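Maltose/maltodextrin-binding protein (Thermus thermophilus, PDB 2GH9) binds maltotriose as a periplasmic solute-binding protein, and probably hands the sugar on to a transporter in the membrane. Local coordinates at residues T4-F9 and G53-L58; K45-A50 and A71-L76; A89-V94 and I306-S311; N295-N300 and K314-D319. All blocks are in the same frame, centred on the assembly; numbering follows the deposited sequence.

Contact 1. Residues T4-F9 and G53-L58; sequences TVWTHF and GQAADL. With GLC (alpha-D-glucopyranose), chain B.
The methyl group of A56 sits squarely over the five-membered ring of W6, with CB 3.5 Å from the ring centroid and 9° off its normal, a CH-pi contact at the apolar centre of the pairing. Strand 3-7 here meets the beginning of strand 58-63, its parallel neighbour in the 2-1-3 strand order (32-36, 3-7, 58-63 across the sheet) known from periplasmic binding proteins. Because CG of W6 stands beside the backbone N (chi1 -76°), the indole leans over 55-56, and its six-membered end reaches A55, CH2 lying 3.8 Å from A55 CB. V5 and L58 share the other face of the sheet; V5 CG2 meets L58 CD2 at 3.8 Å, and F286 of helix 280-290 packs against both. The backbone registers the strands from T4 onward: L58 N donates to T4 O at 3.2 Å, and W6 N to L58 O at 3.1 Å. A weak bond from D57 N also reaches T4 O. At the polar edge T4 N gives a straight bond (160°) to the anti lone pair of D57 OD2, 2.9 Å away, while D57 OD1 is engaged by S277 OG. Past the other end of the strand lies the sugar pocket, where R305 also grips the glucose and the edge of the H8 imidazole faces it in plane, H8 ND1 standing 2.8 Å from GLC O2.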
# COMPACT_ATOMS: atom_id res chain seq x y z
N THR A 4 -9.92 20.23 -9.72
CA THR A 4 -10.40 19.30 -8.71
C THR A 4 -9.40 18.18 -8.49
O THR A 4 -8.72 17.73 -9.42
CB THR A 4 -11.80 18.74 -9.03
OG1 THR A 4 -11.72 17.87 -10.16
CG2 THR A 4 -12.78 19.89 -9.34
N VAL A 5 -9.29 17.78 -7.22
CA VAL A 5 -8.39 16.71 -6.77
C VAL A 5 -9.23 15.62 -6.14
O VAL A 5 -9.98 15.89 -5.23
CB VAL A 5 -7.39 17.22 -5.70
CG1 VAL A 5 -6.42 16.10 -5.23
CG2 VAL A 5 -6.62 18.40 -6.24
N TRP A 6 -9.12 14.39 -6.65
CA TRP A 6 -9.63 13.21 -5.94
C TRP A 6 -8.56 12.69 -5.00
O TRP A 6 -7.40 12.56 -5.40
CB TRP A 6 -10.01 12.12 -6.92
CG TRP A 6 -11.29 12.38 -7.62
CD1 TRP A 6 -12.19 13.37 -7.35
CD2 TRP A 6 -11.83 11.62 -8.69
NE1 TRP A 6 -13.24 13.30 -8.22
CE2 TRP A 6 -13.06 12.21 -9.04
CE3 TRP A 6 -11.39 10.50 -9.41
CZ2 TRP A 6 -13.87 11.72 -10.07
CZ3 TRP A 6 -12.19 10.01 -10.43
CH2 TRP A 6 -13.42 10.62 -10.75
N THR A 7 -8.96 12.40 -3.75
CA THR A 7 -8.03 11.82 -2.78
C THR A 7 -8.69 10.76 -1.90
O THR A 7 -9.87 10.86 -1.58
CB THR A 7 -7.42 12.92 -1.85
OG1 THR A 7 -6.40 12.35 -1.05
CG2 THR A 7 -8.48 13.56 -0.97
N HIS A 8 -7.89 9.77 -1.49
CA HIS A 8 -8.31 8.74 -0.52
C HIS A 8 -7.79 9.04 0.89
O HIS A 8 -7.94 8.23 1.82
CB HIS A 8 -7.86 7.34 -0.95
CG HIS A 8 -6.40 7.21 -1.27
ND1 HIS A 8 -5.46 6.84 -0.33
CD2 HIS A 8 -5.73 7.33 -2.44
CE1 HIS A 8 -4.27 6.77 -0.90
NE2 HIS A 8 -4.41 7.04 -2.19
N PHE A 9 -7.19 10.21 1.05
CA PHE A 9 -6.64 10.60 2.32
C PHE A 9 -7.76 10.96 3.30
O PHE A 9 -8.82 11.47 2.92
CB PHE A 9 -5.71 11.83 2.18
CG PHE A 9 -4.49 11.60 1.34
CD1 PHE A 9 -4.10 10.33 0.92
CD2 PHE A 9 -3.71 12.68 0.96
CE1 PHE A 9 -2.98 10.15 0.16
CE2 PHE A 9 -2.59 12.52 0.19
CZ PHE A 9 -2.21 11.25 -0.20
N GLY A 53 -14.84 13.28 -19.73
CA GLY A 53 -14.86 14.59 -19.08
C GLY A 53 -15.37 14.60 -17.64
O GLY A 53 -15.68 15.68 -17.09
N GLN A 54 -15.44 13.43 -17.01
CA GLN A 54 -16.13 13.24 -15.72
C GLN A 54 -15.19 12.99 -14.52
O GLN A 54 -15.68 12.83 -13.38
CB GLN A 54 -17.09 12.06 -15.79
CG GLN A 54 -18.28 12.17 -16.75
CD GLN A 54 -18.90 10.82 -17.02
OE1 GLN A 54 -18.24 9.80 -16.86
NE2 GLN A 54 -20.16 10.79 -17.42
N ALA A 55 -13.87 12.94 -14.75
CA ALA A 55 -12.90 12.72 -13.65
C ALA A 55 -12.18 14.02 -13.22
O ALA A 55 -12.17 15.02 -13.95
CB ALA A 55 -11.89 11.64 -14.02
N ALA A 56 -11.59 13.98 -12.02
CA ALA A 56 -10.82 15.09 -11.48
C ALA A 56 -9.58 15.41 -12.30
O ALA A 56 -9.09 14.58 -13.06
CB ALA A 56 -10.40 14.80 -10.02
N ASP A 57 -9.07 16.62 -12.10
CA ASP A 57 -7.88 17.09 -12.81
C ASP A 57 -6.63 16.39 -12.34
O ASP A 57 -5.68 16.28 -13.10
CB ASP A 57 -7.74 18.61 -12.62
CG ASP A 57 -8.87 19.37 -13.30
OD1 ASP A 57 -8.90 19.36 -14.54
OD2 ASP A 57 -9.75 19.91 -12.61
N LEU A 58 -6.61 15.94 -11.09
CA LEU A 58 -5.51 15.14 -10.58
C LEU A 58 -5.95 14.18 -9.47
O LEU A 58 -7.05 14.31 -8.92
CB LEU A 58 -4.31 16.01 -10.13
CG LEU A 58 -4.36 17.17 -9.15
CD1 LEU A 58 -2.96 17.58 -8.72
CD2 LEU A 58 -5.09 18.35 -9.76
C1 GLC B . -6.74 4.41 2.84
C2 GLC B . -5.26 4.75 2.70
C3 GLC B . -4.62 3.83 1.67
C4 GLC B . -4.83 2.37 2.09
C5 GLC B . -6.33 2.05 2.24
C6 GLC B . -6.55 0.64 2.83
O1 GLC B . -7.40 4.79 1.64
O2 GLC B . -5.08 6.14 2.36
O3 GLC B . -3.22 4.12 1.50
O4 GLC B . -4.38 1.53 1.05
O5 GLC B . -6.94 3.02 3.10
O6 GLC B . -7.95 0.36 3.03

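Contact 2. Residues K45-A50 and A71-L76; sequences KFILGA and AQAGVL
V75 pushes both of its methyl groups against the last turn of helix 39-49. CG1 meets the methyl of A50, V75 CG1 and A50 CB being 3.4 Å apart, tighter than a usual van der Waals contact, and it also lies 3.8 Å from the carbonyl oxygen I47 O. The second branch, CG2, turns to the phenyl ring of F46 and comes 3.8 Å from F46 CD2. That ring is brought across by a first torsion that sets CG anti to the backbone N (chi1 -156°), and it presents its edge to the V75 backbone, with F46 CE2 3.5 Å from V75 O, close to the ring plane. These groups pack where two helices end: helix 67-72 is closed by a Schellman motif with G74 at positive phi, and the chain, turned back by it, delivers V75 to helix 39-49. M70 of helix 67-72 and W6 of strand 3-7 also touch the F46 ring. Replacing F46 by an alanine would probably open a gap between V75, M70 and W6 and leave the CG2 methyl of V75 without its aromatic neighbour. I47 extends the apolar seam outward, its CG2 methyl resting 3.7 Å from A73 CB. No hydrogen bond joins the two segments, although V75 is tied by its backbone to A275, and N274 packs on both F46 and A50.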
# COMPACT_ATOMS: atom_id res chain seq x y z
N LYS A 45 -13.36 4.86 -11.20
CA LYS A 45 -13.95 6.16 -11.43
C LYS A 45 -13.13 6.97 -12.42
O LYS A 45 -13.69 7.64 -13.30
CB LYS A 45 -14.10 6.93 -10.12
CG LYS A 45 -15.40 6.65 -9.39
CD LYS A 45 -15.36 7.19 -7.95
CE LYS A 45 -15.54 8.68 -7.90
NZ LYS A 45 -16.91 9.08 -8.37
N PHE A 46 -11.81 6.92 -12.26
CA PHE A 46 -10.88 7.69 -13.10
C PHE A 46 -10.73 7.14 -14.50
O PHE A 46 -10.74 7.89 -15.47
CB PHE A 46 -9.50 7.73 -12.47
CG PHE A 46 -8.66 8.90 -12.91
CD1 PHE A 46 -8.85 10.16 -12.33
CD2 PHE A 46 -7.67 8.75 -13.86
CE1 PHE A 46 -8.06 11.24 -12.69
CE2 PHE A 46 -6.88 9.85 -14.24
CZ PHE A 46 -7.08 11.09 -13.65
N ILE A 47 -10.54 5.83 -14.59
CA ILE A 47 -10.35 5.19 -15.90
C ILE A 47 -11.62 5.36 -16.77
O ILE A 47 -11.54 5.77 -17.94
CB ILE A 47 -9.99 3.70 -15.76
CG1 ILE A 47 -8.53 3.53 -15.31
CG2 ILE A 47 -10.21 2.98 -17.10
CD1 ILE A 47 -8.11 2.08 -15.09
N LEU A 48 -12.78 5.05 -16.20
CA LEU A 48 -14.05 5.19 -16.92
C LEU A 48 -14.45 6.65 -17.13
O LEU A 48 -14.88 7.02 -18.22
CB LEU A 48 -15.17 4.44 -16.20
CG LEU A 48 -15.12 2.91 -16.15
CD1 LEU A 48 -16.43 2.37 -15.53
CD2 LEU A 48 -14.88 2.30 -17.52
N GLY A 49 -14.31 7.48 -16.10
CA GLY A 49 -14.70 8.88 -16.19
C GLY A 49 -13.78 9.80 -17.00
O GLY A 49 -14.24 10.76 -17.59
N ALA A 50 -12.48 9.52 -17.02
CA ALA A 50 -11.52 10.47 -17.56
C ALA A 50 -11.85 10.84 -19.02
O ALA A 50 -11.97 12.02 -19.35
CB ALA A 50 -10.09 9.94 -17.43
N ALA A 71 -2.41 3.90 -17.72
CA ALA A 71 -1.65 4.35 -18.87
C ALA A 71 -2.21 3.75 -20.18
O ALA A 71 -2.40 4.47 -21.18
CB ALA A 71 -0.15 4.04 -18.69
N GLN A 72 -2.51 2.46 -20.16
CA GLN A 72 -3.20 1.82 -21.29
C GLN A 72 -4.58 2.37 -21.58
O GLN A 72 -5.01 2.34 -22.73
CB GLN A 72 -3.33 0.32 -21.06
CG GLN A 72 -2.07 -0.44 -21.30
CD GLN A 72 -2.32 -1.91 -21.58
OE1 GLN A 72 -3.31 -2.48 -21.09
NE2 GLN A 72 -1.44 -2.52 -22.36
N ALA A 73 -5.30 2.86 -20.56
CA ALA A 73 -6.60 3.50 -20.77
C ALA A 73 -6.43 4.92 -21.29
O ALA A 73 -7.41 5.63 -21.53
CB ALA A 73 -7.42 3.51 -19.47
N GLY A 74 -5.19 5.35 -21.44
CA GLY A 74 -4.87 6.66 -21.99
C GLY A 74 -5.17 7.80 -21.04
O GLY A 74 -5.14 8.96 -21.45
N VAL A 75 -5.42 7.50 -19.76
CA VAL A 75 -6.00 8.52 -18.87
C VAL A 75 -4.99 9.32 -18.08
O VAL A 75 -5.37 10.27 -17.40
CB VAL A 75 -7.06 7.91 -17.89
CG1 VAL A 75 -8.23 7.36 -18.71
CG2 VAL A 75 -6.44 6.86 -16.93
N LEU A 76 -3.71 8.95 -18.18
CA LEU A 76 -2.62 9.60 -17.44
C LEU A 76 -1.86 10.57 -18.33
O LEU A 76 -1.48 10.22 -19.45
CB LEU A 76 -1.61 8.58 -16.88
CG LEU A 76 -2.09 7.53 -15.85
CD1 LEU A 76 -0.91 6.74 -15.29
CD2 LEU A 76 -2.92 8.15 -14.75

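Contact 3. Residues A89-V94 and I306-S311; sequences ADLQGV and IPVSKS
D90 swings its carboxylate away from its own backbone N (chi1 171°) and S309 does the same with its hydroxyl (chi1 166°), which brings the two groups together at the start of helix 310-315. S309 OG donates to D90 OD2; the modelled 2.4 Å is very short, so the exact length is doubtful. The other oxygen, D90 OD1, takes the backbone N-H of S311 on its syn lone pair at 2.9 Å. D90 O, meanwhile, accepts K310 N at 2.7 Å, nearly along the C=O axis. The S311 N-H would thus probably help to stabilise the carboxylate charge of D90. Alongside, the stem of K310 runs past D90 O, and its amine reaches A89 O through a weak bond. Q92 N donates to V308 O at 2.9 Å in an almost straight bond (169°). The extended side chain of Q92 then crosses V308 at about a right angle, and a water bridges Q92 OE1 (3.1 Å) to P307 O (2.8 Å), donating to both. Next to this, L91 packs beside V308, with P109 of strand 104-113 touching each. S309, whose OG also accepts A312 N, is the N-cap of helix 310-315, and D90 from the end of helix 85-90 completes the capping from outside.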
# COMPACT_ATOMS: atom_id res chain seq x y z
N ALA A 89 16.71 13.47 -10.42
CA ALA A 89 17.94 12.96 -9.78
C ALA A 89 17.80 12.74 -8.28
O ALA A 89 18.48 11.88 -7.70
CB ALA A 89 19.15 13.90 -10.06
N ASP A 90 16.96 13.54 -7.64
CA ASP A 90 16.78 13.43 -6.20
C ASP A 90 15.82 12.29 -5.79
O ASP A 90 15.75 11.92 -4.63
CB ASP A 90 16.30 14.76 -5.63
CG ASP A 90 15.90 14.65 -4.19
OD1 ASP A 90 16.78 14.36 -3.36
OD2 ASP A 90 14.69 14.86 -3.89
N LEU A 91 15.10 11.74 -6.76
CA LEU A 91 14.17 10.63 -6.49
C LEU A 91 14.88 9.28 -6.40
O LEU A 91 15.81 8.99 -7.16
CB LEU A 91 13.10 10.54 -7.60
CG LEU A 91 12.20 11.75 -7.89
CD1 LEU A 91 11.31 11.45 -9.10
CD2 LEU A 91 11.35 12.13 -6.70
N GLN A 92 14.44 8.45 -5.46
CA GLN A 92 14.89 7.07 -5.37
C GLN A 92 14.56 6.32 -6.66
O GLN A 92 13.45 6.41 -7.19
CB GLN A 92 14.21 6.38 -4.19
CG GLN A 92 14.64 6.88 -2.83
CD GLN A 92 13.75 6.40 -1.70
OE1 GLN A 92 12.62 5.93 -1.92
NE2 GLN A 92 14.25 6.53 -0.46
N GLY A 93 15.53 5.57 -7.16
CA GLY A 93 15.35 4.74 -8.35
C GLY A 93 14.09 3.88 -8.43
O GLY A 93 13.47 3.80 -9.47
N VAL A 94 13.73 3.21 -7.35
CA VAL A 94 12.55 2.33 -7.37
C VAL A 94 11.26 3.14 -7.55
O VAL A 94 10.30 2.67 -8.14
CB VAL A 94 12.42 1.48 -6.08
CG1 VAL A 94 13.60 0.50 -5.94
CG2 VAL A 94 12.34 2.37 -4.89
N ILE A 306 6.63 7.49 3.72
CA ILE A 306 8.05 7.84 3.66
C ILE A 306 8.35 8.59 2.36
O ILE A 306 8.01 8.10 1.30
CB ILE A 306 8.93 6.58 3.77
CG1 ILE A 306 8.51 5.73 4.99
CG2 ILE A 306 10.46 6.93 3.82
CD1 ILE A 306 8.32 6.53 6.29
N PRO A 307 8.97 9.79 2.44
CA PRO A 307 9.37 10.47 1.18
C PRO A 307 10.20 9.61 0.23
O PRO A 307 11.03 8.82 0.67
CB PRO A 307 10.20 11.66 1.68
CG PRO A 307 9.60 11.97 3.02
CD PRO A 307 9.29 10.61 3.62
N VAL A 308 9.95 9.74 -1.07
CA VAL A 308 10.80 9.09 -2.07
C VAL A 308 11.94 10.05 -2.53
O VAL A 308 12.76 9.68 -3.38
CB VAL A 308 10.00 8.57 -3.27
CG1 VAL A 308 9.00 7.48 -2.79
CG2 VAL A 308 9.29 9.69 -3.97
N SER A 309 11.97 11.25 -1.97
CA SER A 309 13.10 12.17 -2.17
C SER A 309 14.29 11.71 -1.32
O SER A 309 14.21 11.69 -0.10
CB SER A 309 12.69 13.60 -1.78
OG SER A 309 13.80 14.47 -1.65
N LYS A 310 15.39 11.33 -1.98
CA LYS A 310 16.64 11.03 -1.26
C LYS A 310 16.96 12.09 -0.23
O LYS A 310 17.20 11.80 0.95
CB LYS A 310 17.81 10.93 -2.23
CG LYS A 310 17.81 9.73 -3.16
CD LYS A 310 19.09 9.74 -3.97
CE LYS A 310 18.95 9.07 -5.33
NZ LYS A 310 20.11 9.37 -6.26
N SER A 311 16.99 13.34 -0.69
CA SER A 311 17.22 14.53 0.14
C SER A 311 16.32 14.57 1.39
O SER A 311 16.81 14.66 2.53
CB SER A 311 17.00 15.77 -0.74
OG SER A 311 16.90 16.97 -0.01
O HOH W 1 11.45 6.09 0.93

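Contact 4. Residues N295-N300 and K314-D319; sequences NLVAFN and KQLEKD
Apolar contact is centred on V297, one of whose methyl groups faces L316 while the other faces Q315. With CG1 anti to the backbone N (chi1 168°), that branch lies 3.9 Å from L316 CD2. CG2 meets the amide end of Q315, reached by a fully extended stem that crosses the valine at about a right angle, with V297 CG2 3.9 Å from Q315 NE2. L316 also spreads its second methyl over toward N300, L316 CD1 being 3.5 Å from N300 OD1. An alanine at V297 would probably deprive L316 CD2 of its methyl neighbour and leave the amide of Q315 freer to turn.

Polar contact lies at the other end and is indirect. N300 OD1 and D319 OD2 are 4.0 Å apart, their amide and carboxylate planes turned 79° against each other, and a water to one side bridges them, donating to N300 OD1 at 2.8 Å and to D319 OD2 at 3.1 Å. More acceptors surround this water than it has protons, so its bonds may alternate. The opposite branch of the amide, N300 ND2, is held by the backbone oxygen of R305.

Backbone bonds shape the second segment: D319 N donates to L316 O at 2.9 Å, closing a type I turn. D319 OD2 accepts V322 N, and more weakly V321 N, making D319 the N-cap of helix 320-326. A type I turn followed by an N-capped helix thus links helices 310-315 and 320-326, and this connection packs against helix 293-302.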
# COMPACT_ATOMS: atom_id res chain seq x y z
N ASN A 295 7.34 19.83 1.54
CA ASN A 295 5.99 19.27 1.62
C ASN A 295 5.97 17.75 1.86
O ASN A 295 5.13 17.26 2.60
CB ASN A 295 5.16 19.65 0.40
CG ASN A 295 4.17 20.75 0.70
OD1 ASN A 295 3.71 20.89 1.83
ND2 ASN A 295 3.83 21.52 -0.30
N LEU A 296 6.91 17.03 1.26
CA LEU A 296 7.04 15.60 1.53
C LEU A 296 7.33 15.33 3.01
O LEU A 296 6.75 14.40 3.59
CB LEU A 296 8.12 14.98 0.65
CG LEU A 296 7.83 14.94 -0.85
CD1 LEU A 296 8.99 14.28 -1.54
CD2 LEU A 296 6.52 14.22 -1.19
N VAL A 297 8.20 16.15 3.61
CA VAL A 297 8.54 16.05 5.03
C VAL A 297 7.32 16.37 5.88
O VAL A 297 7.01 15.62 6.79
CB VAL A 297 9.76 16.97 5.46
CG1 VAL A 297 9.86 17.05 6.98
CG2 VAL A 297 11.07 16.45 4.92
N ALA A 298 6.61 17.45 5.54
CA ALA A 298 5.39 17.83 6.23
C ALA A 298 4.36 16.71 6.22
O ALA A 298 3.79 16.36 7.25
CB ALA A 298 4.81 19.08 5.59
N PHE A 299 4.16 16.11 5.05
CA PHE A 299 3.22 15.00 4.95
C PHE A 299 3.64 13.85 5.87
O PHE A 299 2.80 13.27 6.53
CB PHE A 299 3.10 14.55 3.49
CG PHE A 299 1.95 13.62 3.22
CD1 PHE A 299 0.64 14.08 3.25
CD2 PHE A 299 2.17 12.28 2.89
CE1 PHE A 299 -0.42 13.25 2.96
CE2 PHE A 299 1.08 11.42 2.58
CZ PHE A 299 -0.20 11.90 2.61
N ASN A 300 4.92 13.51 5.93
CA ASN A 300 5.39 12.44 6.81
C ASN A 300 5.11 12.77 8.26
O ASN A 300 4.68 11.92 9.04
CB ASN A 300 6.88 12.17 6.61
CG ASN A 300 7.45 11.16 7.63
OD1 ASN A 300 7.95 11.55 8.66
ND2 ASN A 300 7.32 9.87 7.35
N LYS A 314 16.98 11.55 4.01
CA LYS A 314 18.16 11.76 4.85
C LYS A 314 17.86 12.77 5.94
O LYS A 314 18.31 12.62 7.07
CB LYS A 314 19.35 12.25 4.00
CG LYS A 314 20.67 12.29 4.75
CD LYS A 314 21.71 13.06 3.95
CE LYS A 314 23.13 12.78 4.42
NZ LYS A 314 24.17 13.26 3.44
N GLN A 315 17.07 13.78 5.60
CA GLN A 315 16.66 14.79 6.56
C GLN A 315 15.90 14.17 7.75
O GLN A 315 16.10 14.57 8.91
CB GLN A 315 15.84 15.86 5.85
CG GLN A 315 15.36 16.99 6.75
CD GLN A 315 14.57 18.04 5.99
OE1 GLN A 315 14.76 18.24 4.78
NE2 GLN A 315 13.67 18.72 6.70
N LEU A 316 15.07 13.16 7.47
CA LEU A 316 14.32 12.47 8.51
C LEU A 316 14.96 11.16 8.98
O LEU A 316 14.29 10.30 9.55
CB LEU A 316 12.89 12.20 8.01
CG LEU A 316 12.00 13.39 7.69
CD1 LEU A 316 10.71 12.93 7.04
CD2 LEU A 316 11.72 14.21 8.97
N GLU A 317 16.26 11.01 8.74
CA GLU A 317 16.94 9.75 9.02
C GLU A 317 16.69 9.25 10.45
O GLU A 317 16.58 8.04 10.68
CB GLU A 317 18.45 9.89 8.78
CG GLU A 317 19.19 8.56 8.85
CD GLU A 317 20.68 8.67 8.62
OE1 GLU A 317 21.18 9.81 8.45
OE2 GLU A 317 21.36 7.62 8.62
N LYS A 318 16.58 10.19 11.39
CA LYS A 318 16.41 9.90 12.81
C LYS A 318 14.96 9.92 13.28
O LYS A 318 14.70 9.58 14.43
CB LYS A 318 17.23 10.87 13.67
CG LYS A 318 18.72 10.71 13.53
CD LYS A 318 19.45 11.56 14.57
CE LYS A 318 20.95 11.33 14.52
NZ LYS A 318 21.64 11.79 15.78
N ASP A 319 14.03 10.34 12.42
CA ASP A 319 12.61 10.22 12.75
C ASP A 319 12.29 8.73 12.99
O ASP A 319 12.76 7.87 12.26
CB ASP A 319 11.71 10.82 11.66
CG ASP A 319 10.23 10.69 12.00
OD1 ASP A 319 9.65 11.60 12.62
OD2 ASP A 319 9.65 9.63 11.68
O HOH W 2 6.76 10.38 10.88

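From the N terminus, contact 1 closes the loop from strand 3-7 to strand 58-63. Helix 39-49, inside that loop, holds the first half of contact 2, which closes only at 71-76, so the two cross; F46 and W6 meet where they join. Contact 3 opens later, at 89-94, and spans about two hundred residues, including the four-stranded sheet, before returning at 306-311. Contact 4 crosses it, starting at 295-300 within that loop and ending at 314-319 beyond it, and both use helix 310-315. F9 against F299 joins contact 1 to contact 4, bringing the loop that follows the first strand to helix 293-302, while contacts 1 and 3 both reach the eight-stranded sheet.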